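Local coordinates for protein TagI restriction endonuclease (Thermocrispum agreste, PDB 6GHS) that is a modification-dependent restriction endonuclease that probably recognises 5-methylcytosine or 5-hydroxymethylcytosine in DNA with its SRA domain and cuts with its HNH domain, at residues A[225-231]-A[245-251]; A[161-167]-A[193-199]. All coordinates share one frame; numbering follows the deposited sequence.

Contact 1: A[225-231]-A[245-251]. With ZN (zinc ion), chain B.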
loop_
_atom_site.group_PDB
_atom_site.type_symbol
_atom_site.label_atom_id
_atom_site.label_comp_id
_atom_site.label_asym_id
_atom_site.label_seq_id
_atom_site.Cartn_x
_atom_site.Cartn_y
_atom_site.Cartn_z
ATOM N N SER A 225 -11.604 -5.605 -4.636
ATOM C CA SER A 225 -10.573 -6.587 -4.954
ATOM C C SER A 225 -9.285 -5.887 -5.355
ATOM O O SER A 225 -9.218 -4.653 -5.369
ATOM C CB SER A 225 -11.054 -7.532 -6.058
ATOM O OG SER A 225 -11.169 -6.873 -7.309
ATOM N N GLN A 226 -8.261 -6.676 -5.655
ATOM C CA GLN A 226 -6.977 -6.160 -6.073
ATOM C C GLN A 226 -6.575 -6.783 -7.409
ATOM O O GLN A 226 -6.736 -7.977 -7.630
ATOM C CB GLN A 226 -5.918 -6.413 -4.982
ATOM C CG GLN A 226 -5.683 -5.223 -4.044
ATOM C CD GLN A 226 -5.185 -5.618 -2.656
ATOM O OE1 GLN A 226 -5.679 -5.113 -1.647
ATOM N NE2 GLN A 226 -4.208 -6.524 -2.597
ATOM N N GLY A 227 -6.075 -5.942 -8.303
ATOM C CA GLY A 227 -5.467 -6.385 -9.551
ATOM C C GLY A 227 -4.008 -6.714 -9.310
ATOM O O GLY A 227 -3.232 -5.865 -8.847
ATOM N N ALA A 228 -3.636 -7.947 -9.630
ATOM C CA ALA A 228 -2.317 -8.474 -9.326
ATOM C C ALA A 228 -1.657 -8.932 -10.618
ATOM O O ALA A 228 -2.114 -9.893 -11.246
ATOM C CB ALA A 228 -2.439 -9.631 -8.339
ATOM N N HIS A 229 -0.591 -8.238 -11.010
ATOM C CA HIS A 229 0.186 -8.641 -12.165
ATOM C C HIS A 229 0.868 -9.964 -11.891
ATOM O O HIS A 229 1.296 -10.222 -10.779
ATOM C CB HIS A 229 1.237 -7.602 -12.521
ATOM C CG HIS A 229 0.674 -6.347 -13.108
ATOM N ND1 HIS A 229 0.445 -5.212 -12.360
ATOM C CD2 HIS A 229 0.316 -6.041 -14.376
ATOM C CE1 HIS A 229 -0.042 -4.264 -13.141
ATOM N NE2 HIS A 229 -0.126 -4.737 -14.371
ATOM N N ILE A 230 0.975 -10.784 -12.924
ATOM C CA ILE A 230 1.487 -12.142 -12.802
ATOM C C ILE A 230 3.001 -12.071 -12.956
ATOM O O ILE A 230 3.741 -12.460 -12.050
ATOM C CB ILE A 230 0.830 -13.082 -13.836
ATOM C CG1 ILE A 230 -0.704 -13.002 -13.714
ATOM C CG2 ILE A 230 1.289 -14.512 -13.639
ATOM C CD1 ILE A 230 -1.476 -13.887 -14.668
ATOM N N ARG A 231 3.452 -11.558 -14.095
ATOM C CA ARG A 231 4.864 -11.227 -14.293
ATOM C C ARG A 231 5.075 -9.763 -13.926
ATOM O O ARG A 231 4.551 -8.893 -14.621
ATOM C CB ARG A 231 5.274 -11.440 -15.739
ATOM C CG ARG A 231 6.699 -11.016 -16.037
ATOM C CD ARG A 231 7.021 -11.210 -17.499
ATOM N NE ARG A 231 8.438 -11.003 -17.748
ATOM C CZ ARG A 231 9.070 -11.342 -18.867
ATOM N NH1 ARG A 231 8.414 -11.904 -19.882
ATOM N NH2 ARG A 231 10.378 -11.115 -18.968
ATOM N N ASN A 245 -1.783 -10.326 -18.228
ATOM C CA ASN A 245 -0.743 -10.446 -17.220
ATOM C C ASN A 245 -1.269 -9.957 -15.862
ATOM O O ASN A 245 -0.577 -9.257 -15.132
ATOM C CB ASN A 245 0.447 -9.611 -17.689
ATOM C CG ASN A 245 1.642 -9.708 -16.770
ATOM O OD1 ASN A 245 1.859 -10.719 -16.104
ATOM N ND2 ASN A 245 2.423 -8.637 -16.718
ATOM N N MET A 246 -2.499 -10.334 -15.521
ATOM C CA MET A 246 -3.152 -9.833 -14.314
ATOM C C MET A 246 -4.222 -10.787 -13.817
ATOM O O MET A 246 -4.922 -11.396 -14.620
ATOM C CB MET A 246 -3.791 -8.479 -14.585
ATOM C CG MET A 246 -4.496 -7.903 -13.376
ATOM S SD MET A 246 -4.877 -6.168 -13.569
ATOM C CE MET A 246 -3.240 -5.441 -13.490
ATOM N N LEU A 247 -4.343 -10.893 -12.492
ATOM C CA LEU A 247 -5.406 -11.664 -11.838
ATOM C C LEU A 247 -6.171 -10.781 -10.864
ATOM O O LEU A 247 -5.568 -9.975 -10.160
ATOM C CB LEU A 247 -4.824 -12.828 -11.037
ATOM C CG LEU A 247 -3.915 -13.831 -11.741
ATOM C CD1 LEU A 247 -3.106 -14.597 -10.698
ATOM C CD2 LEU A 247 -4.729 -14.775 -12.604
ATOM N N CYS A 248 -7.488 -10.947 -10.814
ATOM C CA CYS A 248 -8.300 -10.371 -9.739
ATOM C C CYS A 248 -8.194 -11.268 -8.494
ATOM O O CYS A 248 -8.540 -12.444 -8.545
ATOM C CB CYS A 248 -9.753 -10.262 -10.195
ATOM S SG CYS A 248 -10.910 -9.662 -8.953
ATOM N N LEU A 249 -7.706 -10.705 -7.389
ATOM C CA LEU A 249 -7.494 -11.442 -6.135
ATOM C C LEU A 249 -7.954 -10.679 -4.901
ATOM O O LEU A 249 -7.932 -9.454 -4.891
ATOM C CB LEU A 249 -6.016 -11.713 -5.927
ATOM C CG LEU A 249 -5.253 -12.459 -7.000
ATOM C CD1 LEU A 249 -3.790 -12.517 -6.590
ATOM C CD2 LEU A 249 -5.808 -13.856 -7.178
ATOM N N CYS A 250 -8.293 -11.410 -3.838
ATOM C CA CYS A 250 -8.576 -10.795 -2.546
ATOM C C CYS A 250 -7.242 -10.362 -1.971
ATOM O O CYS A 250 -6.199 -10.875 -2.391
ATOM C CB CYS A 250 -9.268 -11.763 -1.588
ATOM S SG CYS A 250 -8.312 -13.246 -1.277
ATOM N N PRO A 251 -7.249 -9.412 -1.025
ATOM C CA PRO A 251 -5.986 -8.944 -0.438
ATOM C C PRO A 251 -5.079 -10.017 0.146
ATOM O O PRO A 251 -3.873 -9.910 -0.029
ATOM C CB PRO A 251 -6.447 -8.001 0.654
ATOM C CG PRO A 251 -7.701 -7.431 0.099
ATOM C CD PRO A 251 -8.368 -8.518 -0.683
HETATM ZN ZN ZN B . -8.774 -15.150 -2.377
HETATM O O HOH W 1 -2.262 -7.165 0.090
#

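Contact 2: A[161-167]-A[193-199]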
loop_
_atom_site.group_PDB
_atom_site.type_symbol
_atom_site.label_atom_id
_atom_site.label_comp_id
_atom_site.label_asym_id
_atom_site.label_seq_id
_atom_site.Cartn_x
_atom_site.Cartn_y
_atom_site.Cartn_z
ATOM N N GLY A 161 1.151 4.795 -5.965
ATOM C CA GLY A 161 0.479 3.570 -6.426
ATOM C C GLY A 161 -0.763 3.778 -7.277
ATOM O O GLY A 161 -1.560 2.852 -7.459
ATOM N N VAL A 162 -0.916 4.984 -7.820
ATOM C CA VAL A 162 -2.130 5.351 -8.556
ATOM C C VAL A 162 -2.185 4.789 -9.976
ATOM O O VAL A 162 -1.164 4.424 -10.566
ATOM C CB VAL A 162 -2.377 6.889 -8.577
ATOM C CG1 VAL A 162 -2.582 7.410 -7.158
ATOM C CG2 VAL A 162 -1.267 7.658 -9.302
ATOM N N VAL A 163 -3.406 4.744 -10.500
ATOM C CA VAL A 163 -3.690 4.270 -11.847
ATOM C C VAL A 163 -4.412 5.390 -12.609
ATOM O O VAL A 163 -5.339 6.002 -12.078
ATOM C CB VAL A 163 -4.503 2.948 -11.839
ATOM C CG1 VAL A 163 -3.672 1.820 -11.262
ATOM C CG2 VAL A 163 -5.797 3.052 -11.048
ATOM N N VAL A 164 -3.973 5.667 -13.840
ATOM C CA VAL A 164 -4.517 6.769 -14.653
ATOM C C VAL A 164 -4.991 6.260 -16.017
ATOM O O VAL A 164 -4.549 5.200 -16.475
ATOM C CB VAL A 164 -3.491 7.917 -14.831
ATOM C CG1 VAL A 164 -2.951 8.370 -13.477
ATOM C CG2 VAL A 164 -2.349 7.517 -15.768
ATOM N N ASP A 165 -5.876 7.029 -16.660
ATOM C CA ASP A 165 -6.524 6.605 -17.912
ATOM C C ASP A 165 -5.593 6.648 -19.124
ATOM O O ASP A 165 -5.516 5.662 -19.866
ATOM C CB ASP A 165 -7.810 7.406 -18.194
ATOM C CG ASP A 165 -9.076 6.596 -17.943
ATOM O OD1 ASP A 165 -9.100 5.375 -18.233
ATOM O OD2 ASP A 165 -10.067 7.188 -17.475
ATOM N N ASN A 166 -4.901 7.773 -19.326
ATOM C CA ASN A 166 -3.913 7.904 -20.417
ATOM C C ASN A 166 -2.484 8.105 -19.846
ATOM O O ASN A 166 -2.162 9.202 -19.356
ATOM C CB ASN A 166 -4.311 9.040 -21.389
ATOM C CG ASN A 166 -3.985 8.717 -22.849
ATOM O OD1 ASN A 166 -2.931 8.158 -23.165
ATOM N ND2 ASN A 166 -4.894 9.071 -23.744
ATOM N N PRO A 167 -1.645 7.031 -19.864
ATOM C CA PRO A 167 -0.210 7.147 -19.592
ATOM C C PRO A 167 0.611 7.143 -20.887
ATOM O O PRO A 167 1.827 7.334 -20.852
ATOM C CB PRO A 167 0.083 5.897 -18.744
ATOM C CG PRO A 167 -1.024 4.925 -19.045
ATOM C CD PRO A 167 -2.038 5.608 -19.920
ATOM N N VAL A 193 3.840 4.621 -15.022
ATOM C CA VAL A 193 2.469 4.642 -14.504
ATOM C C VAL A 193 1.659 3.473 -15.079
ATOM O O VAL A 193 1.982 2.937 -16.146
ATOM C CB VAL A 193 1.736 5.989 -14.798
ATOM C CG1 VAL A 193 0.579 6.213 -13.818
ATOM C CG2 VAL A 193 2.711 7.167 -14.757
ATOM N N ARG A 194 0.604 3.092 -14.360
ATOM C CA ARG A 194 -0.191 1.912 -14.674
ATOM C C ARG A 194 -1.572 2.273 -15.213
ATOM O O ARG A 194 -2.193 3.233 -14.755
ATOM C CB ARG A 194 -0.363 1.094 -13.411
ATOM C CG ARG A 194 0.940 0.744 -12.696
ATOM C CD ARG A 194 0.679 0.158 -11.320
ATOM N NE ARG A 194 -0.426 -0.793 -11.373
ATOM C CZ ARG A 194 -0.973 -1.384 -10.321
ATOM N NH1 ARG A 194 -0.500 -1.158 -9.096
ATOM N NH2 ARG A 194 -1.996 -2.225 -10.503
ATOM N N SER A 195 -2.055 1.483 -16.168
ATOM C CA SER A 195 -3.311 1.774 -16.853
ATOM C C SER A 195 -4.489 1.406 -15.973
ATOM O O SER A 195 -4.596 0.274 -15.521
ATOM C CB SER A 195 -3.406 1.017 -18.179
ATOM O OG SER A 195 -4.497 1.480 -18.956
ATOM N N ALA A 196 -5.355 2.384 -15.738
ATOM C CA ALA A 196 -6.601 2.187 -15.004
ATOM C C ALA A 196 -7.549 1.227 -15.722
ATOM O O ALA A 196 -8.211 0.399 -15.081
ATOM C CB ALA A 196 -7.291 3.527 -14.793
ATOM N N GLN A 197 -7.614 1.365 -17.046
ATOM C CA GLN A 197 -8.486 0.542 -17.901
ATOM C C GLN A 197 -8.266 -0.965 -17.728
ATOM O O GLN A 197 -9.225 -1.751 -17.740
ATOM C CB GLN A 197 -8.319 0.932 -19.395
ATOM C CG GLN A 197 -9.345 1.939 -19.910
ATOM C CD GLN A 197 -10.706 1.297 -20.159
ATOM O OE1 GLN A 197 -11.641 1.470 -19.372
ATOM N NE2 GLN A 197 -10.813 0.527 -21.244
ATOM N N VAL A 198 -7.000 -1.343 -17.559
ATOM C CA VAL A 198 -6.590 -2.748 -17.484
ATOM C C VAL A 198 -7.205 -3.396 -16.239
ATOM O O VAL A 198 -7.857 -4.450 -16.328
ATOM C CB VAL A 198 -5.040 -2.872 -17.492
ATOM C CG1 VAL A 198 -4.581 -4.301 -17.237
ATOM C CG2 VAL A 198 -4.477 -2.399 -18.821
ATOM N N VAL A 199 -7.016 -2.717 -15.106
ATOM C CA VAL A 199 -7.521 -3.137 -13.800
ATOM C C VAL A 199 -9.038 -3.243 -13.862
ATOM O O VAL A 199 -9.618 -4.279 -13.515
ATOM C CB VAL A 199 -7.136 -2.124 -12.685
ATOM C CG1 VAL A 199 -7.440 -2.682 -11.304
ATOM C CG2 VAL A 199 -5.664 -1.741 -12.758
#

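Contact 1: A[225-231]-A[245-251]
Q226 pairs with L249 and A228 with L247 where strand 226-229 runs antiparallel to strand 246-249, the axes 147° apart. Each of these pairs is closed by two backbone hydrogen bonds. G227 faces C248 and H229 faces M246 as the non-hydrogen-bonded pairs. The two strands belong to the beta-beta-alpha-metal fold of HNH nucleases. At one end N245 grips R231 with both polar atoms of its amide. OD1 of N245 accepts from the backbone N of R231 at 2.7 Å, on a lone pair. ND2 of N245 gives a hydrogen to R231 O at 3.0 Å in the amide plane, and it also hydrogen-bonds P240 O. CG of N245 is anti to its own backbone N (chi1 -177°), which carries the amide over to the R231 backbone. CE of M246 sits over one face of the H229 ring, 3.5 Å from the ring centroid, as a CH-pi contact. H229 NE2 hydrogen-bonds D241 OD1. CB of A228 meets CD1 of L249 at 3.6 Å, and CD1 of I230 meets CG of L247 at 3.8 Å. C250 SG binds zinc at 2.2 Å, with C210, C213 and D253 completing the site. The Q226 amide lies against P251, and its NE2 hydrogen-bonds H254. L247, L249 and I230 pack on F257 of helix 251-258, while M246 and C248 rest on helix 196-206. Strand 217-218 flanks strand 223-229 and completes the three-stranded antiparallel sheet.

Contact 2: A[161-167]-A[193-199]
V164 lies beside S195 in a short, weakly bonded parallel pairing of strands 163-164 and 194-195. The motif is a two-stranded parallel sheet whose strand 194-195 leads directly into helix 196-206, with S195 at the N-cap. V164 is held at both its backbone polar atoms. Its N gives a hydrogen to R194 O at 3.2 Å. Its O takes one from A196 N at 3.0 Å, a nearly straight bond (170°) whose donor stands above the carbonyl plane. This ties strand 163-164 to the start of helix 196-206. V163 carries the apolar part. Its CG2 meets CB of A196 at 4.1 Å, and its CG1 lies over one face of the R194 guanidinium, toward the rim. The R194 chain bends at chi3 (43°), which folds the guanidinium back over that methyl; R194 also touches D241. CG1 of V163 reaches V199 CG2 at 4.3 Å, one turn into the helix. With an alanine in place of V163, both methyls are gone, which would probably open a gap against A196 and V199 and let the R194 guanidinium turn more freely. Outside the two segments, V163 packs on L102 and V164 on P103. CG2 of V164 meets CG1 of V193 at 3.8 Å, the two side chains crossing at about a right angle. D165 OD1 rests 3.8 Å from CG of Q197, the second residue of the helix.

Contact 1 is a buried part of the HNH fold, whereas contact 2 is only partly buried, with exposed residues at its edges. Their centres lie about 14 Å apart, and they follow one another along the chain. Helix 196-206 serves both: it begins in contact 2 and then packs against the sheet of contact 1, where V198 and V199 meet M246 SD. D241 also joins them, hydrogen-bonding H229 with one carboxylate oxygen and the backbone N of S195 with the other. R194 NH2 comes within 3.9 Å of H229 CE1. Contact 1 combines regular strand pairing, an amide grip and a zinc ligand. Contact 2 relies on two backbone hydrogen bonds and valine packing.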